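PDB 1TUA: K Homology domain-containing protein from Aeropyrum pernix, which is of unknown function but, as a protein with K homology domains, may bind RNA. Local coordinates for residues Thr33-Thr38 against Met61-Val66; Ile37-Asp40 against Met45-Val48. One frame throughout, in Å; residues are numbered along the deposited sequence.

Interaction 1: residues Thr33-Thr38 against Met61-Val66; sequences TGTVIT and MKAAEV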
loop_
_atom_site.group_PDB
_atom_site.type_symbol
_atom_site.label_atom_id
_atom_site.label_comp_id
_atom_site.label_asym_id
_atom_site.label_seq_id
_atom_site.Cartn_x
_atom_site.Cartn_y
_atom_site.Cartn_z
ATOM N N THR A 33 -8.125 -16.301 -1.054
ATOM C CA THR A 33 -8.304 -16.130 0.390
ATOM C C THR A 33 -9.456 -16.909 1.029
ATOM O O THR A 33 -9.517 -17.027 2.251
ATOM C CB THR A 33 -8.497 -14.643 0.740
ATOM O OG1 THR A 33 -9.635 -14.137 0.031
ATOM C CG2 THR A 33 -7.257 -13.833 0.367
ATOM N N GLY A 34 -10.369 -17.434 0.219
ATOM C CA GLY A 34 -11.492 -18.172 0.779
ATOM C C GLY A 34 -12.512 -17.226 1.387
ATOM O O GLY A 34 -13.147 -17.525 2.405
ATOM N N THR A 35 -12.669 -16.067 0.759
ATOM C CA THR A 35 -13.618 -15.075 1.234
ATOM C C THR A 35 -14.717 -14.858 0.211
ATOM O O THR A 35 -14.647 -15.356 -0.917
ATOM C CB THR A 35 -12.931 -13.707 1.489
ATOM O OG1 THR A 35 -12.296 -13.254 0.285
ATOM C CG2 THR A 35 -11.895 -13.824 2.608
ATOM N N VAL A 36 -15.745 -14.126 0.634
ATOM C CA VAL A 36 -16.855 -13.768 -0.225
ATOM C C VAL A 36 -16.904 -12.246 -0.175
ATOM O O VAL A 36 -16.990 -11.647 0.899
ATOM C CB VAL A 36 -18.179 -14.358 0.276
ATOM C CG1 VAL A 36 -19.320 -13.913 -0.640
ATOM C CG2 VAL A 36 -18.076 -15.878 0.320
ATOM N N ILE A 37 -16.822 -11.624 -1.341
ATOM C CA ILE A 37 -16.822 -10.179 -1.418
ATOM C C ILE A 37 -18.083 -9.687 -2.111
ATOM O O ILE A 37 -18.387 -10.088 -3.235
ATOM C CB ILE A 37 -15.582 -9.686 -2.189
ATOM C CG1 ILE A 37 -14.317 -10.160 -1.478
ATOM C CG2 ILE A 37 -15.595 -8.173 -2.295
ATOM C CD1 ILE A 37 -13.031 -9.801 -2.208
ATOM N N THR A 38 -18.821 -8.823 -1.429
ATOM C CA THR A 38 -20.046 -8.276 -1.987
ATOM C C THR A 38 -19.845 -6.780 -2.209
ATOM O O THR A 38 -19.250 -6.083 -1.380
ATOM C CB THR A 38 -21.237 -8.527 -1.049
ATOM O OG1 THR A 38 -20.977 -7.918 0.218
ATOM C CG2 THR A 38 -21.438 -10.016 -0.840
ATOM N N MET A 61 -8.538 -10.312 6.643
ATOM C CA MET A 61 -7.866 -9.027 6.732
ATOM C C MET A 61 -7.037 -8.703 5.484
ATOM O O MET A 61 -7.107 -7.591 4.963
ATOM C CB MET A 61 -7.009 -9.000 8.009
ATOM C CG MET A 61 -7.861 -9.041 9.292
ATOM S SD MET A 61 -6.951 -9.319 10.844
ATOM C CE MET A 61 -6.058 -7.837 10.966
ATOM N N LYS A 62 -6.267 -9.664 4.983
ATOM C CA LYS A 62 -5.461 -9.399 3.788
ATOM C C LYS A 62 -6.341 -9.187 2.557
ATOM O O LYS A 62 -6.012 -8.389 1.686
ATOM C CB LYS A 62 -4.461 -10.532 3.552
ATOM C CG LYS A 62 -3.309 -10.527 4.548
ATOM C CD LYS A 62 -2.260 -11.582 4.211
ATOM C CE LYS A 62 -1.003 -11.400 5.058
ATOM N NZ LYS A 62 -0.280 -10.132 4.737
ATOM N N ALA A 63 -7.459 -9.905 2.480
ATOM C CA ALA A 63 -8.383 -9.735 1.363
ATOM C C ALA A 63 -8.859 -8.277 1.373
ATOM O O ALA A 63 -8.930 -7.620 0.327
ATOM C CB ALA A 63 -9.582 -10.681 1.518
ATOM N N ALA A 64 -9.179 -7.776 2.566
ATOM C CA ALA A 64 -9.647 -6.398 2.721
ATOM C C ALA A 64 -8.533 -5.397 2.410
ATOM O O ALA A 64 -8.795 -4.309 1.891
ATOM C CB ALA A 64 -10.165 -6.181 4.136
ATOM N N GLU A 65 -7.290 -5.759 2.720
ATOM C CA GLU A 65 -6.170 -4.860 2.446
ATOM C C GLU A 65 -5.943 -4.744 0.946
ATOM O O GLU A 65 -5.615 -3.672 0.449
ATOM C CB GLU A 65 -4.897 -5.344 3.140
ATOM C CG GLU A 65 -4.945 -5.181 4.647
ATOM C CD GLU A 65 -5.024 -3.724 5.073
ATOM O OE1 GLU A 65 -3.984 -3.036 5.071
ATOM O OE2 GLU A 65 -6.135 -3.257 5.403
ATOM N N VAL A 66 -6.129 -5.840 0.220
ATOM C CA VAL A 66 -5.963 -5.797 -1.229
ATOM C C VAL A 66 -6.983 -4.818 -1.814
ATOM O O VAL A 66 -6.650 -3.985 -2.659
ATOM C CB VAL A 66 -6.166 -7.186 -1.859
ATOM C CG1 VAL A 66 -6.223 -7.070 -3.377
ATOM C CG2 VAL A 66 -5.035 -8.108 -1.437
#

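Interaction 2: residues Ile37-Asp40 against Met45-Val48; sequences ITVD and MVIV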
loop_
_atom_site.group_PDB
_atom_site.type_symbol
_atom_site.label_atom_id
_atom_site.label_comp_id
_atom_site.label_asym_id
_atom_site.label_seq_id
_atom_site.Cartn_x
_atom_site.Cartn_y
_atom_site.Cartn_z
ATOM N N ILE A 37 -16.822 -11.624 -1.341
ATOM C CA ILE A 37 -16.822 -10.179 -1.418
ATOM C C ILE A 37 -18.083 -9.687 -2.111
ATOM O O ILE A 37 -18.387 -10.088 -3.235
ATOM C CB ILE A 37 -15.582 -9.686 -2.189
ATOM C CG1 ILE A 37 -14.317 -10.160 -1.478
ATOM C CG2 ILE A 37 -15.595 -8.173 -2.295
ATOM C CD1 ILE A 37 -13.031 -9.801 -2.208
ATOM N N THR A 38 -18.821 -8.823 -1.429
ATOM C CA THR A 38 -20.046 -8.276 -1.987
ATOM C C THR A 38 -19.845 -6.780 -2.209
ATOM O O THR A 38 -19.250 -6.083 -1.380
ATOM C CB THR A 38 -21.237 -8.527 -1.049
ATOM O OG1 THR A 38 -20.977 -7.918 0.218
ATOM C CG2 THR A 38 -21.438 -10.016 -0.840
ATOM N N VAL A 39 -20.336 -6.301 -3.345
ATOM C CA VAL A 39 -20.189 -4.906 -3.714
ATOM C C VAL A 39 -21.500 -4.129 -3.684
ATOM O O VAL A 39 -22.532 -4.610 -4.152
ATOM C CB VAL A 39 -19.589 -4.790 -5.128
ATOM C CG1 VAL A 39 -19.368 -3.329 -5.484
ATOM C CG2 VAL A 39 -18.290 -5.571 -5.205
ATOM N N ASP A 40 -21.446 -2.930 -3.118
ATOM C CA ASP A 40 -22.596 -2.036 -3.042
ATOM C C ASP A 40 -22.206 -0.870 -3.951
ATOM O O ASP A 40 -21.613 0.104 -3.486
ATOM C CB ASP A 40 -22.779 -1.539 -1.610
ATOM C CG ASP A 40 -23.991 -0.638 -1.452
ATOM O OD1 ASP A 40 -24.300 0.135 -2.389
ATOM O OD2 ASP A 40 -24.627 -0.692 -0.378
ATOM N N MET A 45 -19.178 0.705 -1.607
ATOM C CA MET A 45 -18.721 0.042 -0.400
ATOM C C MET A 45 -18.578 -1.441 -0.726
ATOM O O MET A 45 -19.384 -2.012 -1.462
ATOM C CB MET A 45 -19.760 0.242 0.707
ATOM C CG MET A 45 -19.440 -0.404 2.037
ATOM S SD MET A 45 -18.151 0.454 2.949
ATOM C CE MET A 45 -19.093 1.838 3.649
ATOM N N VAL A 46 -17.536 -2.058 -0.188
ATOM C CA VAL A 46 -17.296 -3.472 -0.411
ATOM C C VAL A 46 -17.334 -4.173 0.947
ATOM O O VAL A 46 -16.887 -3.618 1.949
ATOM C CB VAL A 46 -15.919 -3.666 -1.100
ATOM C CG1 VAL A 46 -15.506 -5.132 -1.081
ATOM C CG2 VAL A 46 -15.998 -3.141 -2.545
ATOM N N ILE A 47 -17.909 -5.368 0.993
ATOM C CA ILE A 47 -17.968 -6.122 2.239
ATOM C C ILE A 47 -17.222 -7.437 2.040
ATOM O O ILE A 47 -17.508 -8.186 1.107
ATOM C CB ILE A 47 -19.421 -6.433 2.654
ATOM C CG1 ILE A 47 -20.235 -5.139 2.686
ATOM C CG2 ILE A 47 -19.434 -7.112 4.024
ATOM C CD1 ILE A 47 -21.703 -5.344 2.978
ATOM N N VAL A 48 -16.262 -7.704 2.918
ATOM C CA VAL A 48 -15.467 -8.923 2.845
ATOM C C VAL A 48 -15.876 -9.848 3.990
ATOM O O VAL A 48 -15.885 -9.437 5.147
ATOM C CB VAL A 48 -13.954 -8.613 2.965
ATOM C CG1 VAL A 48 -13.148 -9.883 2.767
ATOM C CG2 VAL A 48 -13.551 -7.551 1.935
#

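Interaction 1: residues Thr33-Thr38 against Met61-Val66
Thr-33 and Thr-35 meet the methyl group of Ala-63 from one side, joining the turn between helix 24-33 and strand 35-40 to helix 57-72 in a KH domain. The order of elements, strand 6-9, helices 15-19 and 24-33, strands 35-40 and 45-50, then helix 57-72, is that of a type I KH fold. Each atom of the Thr-33 side chain can be placed against one point, the CB of Ala-63. CB of Thr-33 stands 4.2 Å from it, CG2 of Thr-33 is 4.1 Å from it, and OG1 of Thr-33 comes nearest at 3.8 Å, so the threonine lies alongside the methyl and does not touch it with a single tip. Thr-35 adds its own two branches, with OG1 at 3.9 Å and CG2 at 4.1 Å from that same Ala-63 CB. The contact is thus one methyl seated against two threonines, and the two segments bury 125 Å² between them, about half of it on Ala-63. With chi1 at 58° in both, each hydroxyl sits between its backbone N and carbonyl carbon, and this common setting, with the turn at Gly-34, is consistent with the two oxygens meeting. Between them Gly-34 leaves the helical conformation with a phi of 75°, turning the chain from helix into strand. Thr-33 OG1, buried, is held by two bonds: it receives one from Thr-35 OG1 and makes one to the carbonyl O of Ile-29, one turn back in its helix. Thr-33 O is bonded to ND2 of Asn-59, a second tie to helix 57-72. Ala-63 further touches Ile-29 and Val-48, placing the methyl between helix and sheet. In the hydroxyl pair, OG1 of Thr-35 is the donor and OG1 of Thr-33 the acceptor, 2.8 Å apart.

Interaction 2: residues Ile37-Asp40 against Met45-Val48
The flat groups that meet between Thr-38 and Ile-47 are peptide units, each donor N lying in the plane of the partner's carbonyl group. One face of this two-stranded ribbon carries Ile-37, Val-39, Val-46 and Val-48, the other Thr-38, Asp-40, Met-45 and Ile-47. The evidence for an antiparallel hairpin is the 162° between strand directions together with an unbroken register: Thr-38 with Ile-47 and Asp-40 with Met-45 are hydrogen-bonded pairs, while Ile-37 with Val-48 and Val-39 with Val-46 are non-hydrogen-bonded. Thr-38 N to Ile-47 O measures 2.9 Å, and Ile-47 N to Thr-38 O 2.8 Å. Nearer the turn, Asp-40 N meets Met-45 O at 2.8 Å, almost in line with the C=O bond, whereas Met-45 N to Asp-40 O is longer, 3.1 Å, its donor tilted 29° from the carbonyl plane. CA-H contacts supplement these, that of Ile-37 CA reaching Ile-47 O at 3.3 Å.

On the face shared by Ile-37 and the valines, the Ile-37 and Val-46 side chains cross obliquely, CG2 of the first against CG1 of the second. The two methyls, each anti to its own backbone N, are 3.3 Å apart, tighter than usual for carbons. On the other face Thr-38 OG1 presses against Ile-47 CB at 3.2 Å, and CG1 and CD1 of the isoleucine lie further along beside the same oxygen. Asp-40 turns its carboxylate to the hairpin loop, where OD1 bonds to the backbone N of Asn-43. Strand 6-9 continues the sheet beyond Val-46 and Val-48 through backbone bonds. The four main-chain bonds are consistent with a register held chiefly by the backbone, while the hydrocarbon face of Ile-37 and its neighbours supplies an apolar surface on which helices 15-19, 24-33 and 57-72 pack.

In the fold
Both contacts lie in the first KH-like unit and start from strand 35-40, sharing Ile-37 and Thr-38; their centres are 9 Å apart. Along the chain, strand 35-40 comes first, then its hairpin partner 45-50, then helix 57-72, so interaction 2 is made by adjacent strands and interaction 1 by a longer return. The two meet at Val-48, whose CG1 is 3.9 Å from Ala-63 CB. In the three-stranded sheet, ordered 6-9, 45-50, 35-40, interaction 2 joins the central strand to an outer one, while interaction 1 lays helix 57-72 against the end of helix 24-33 and the start of that outer strand. Together they tie both helices to one sheet face, giving a KH domain's layers.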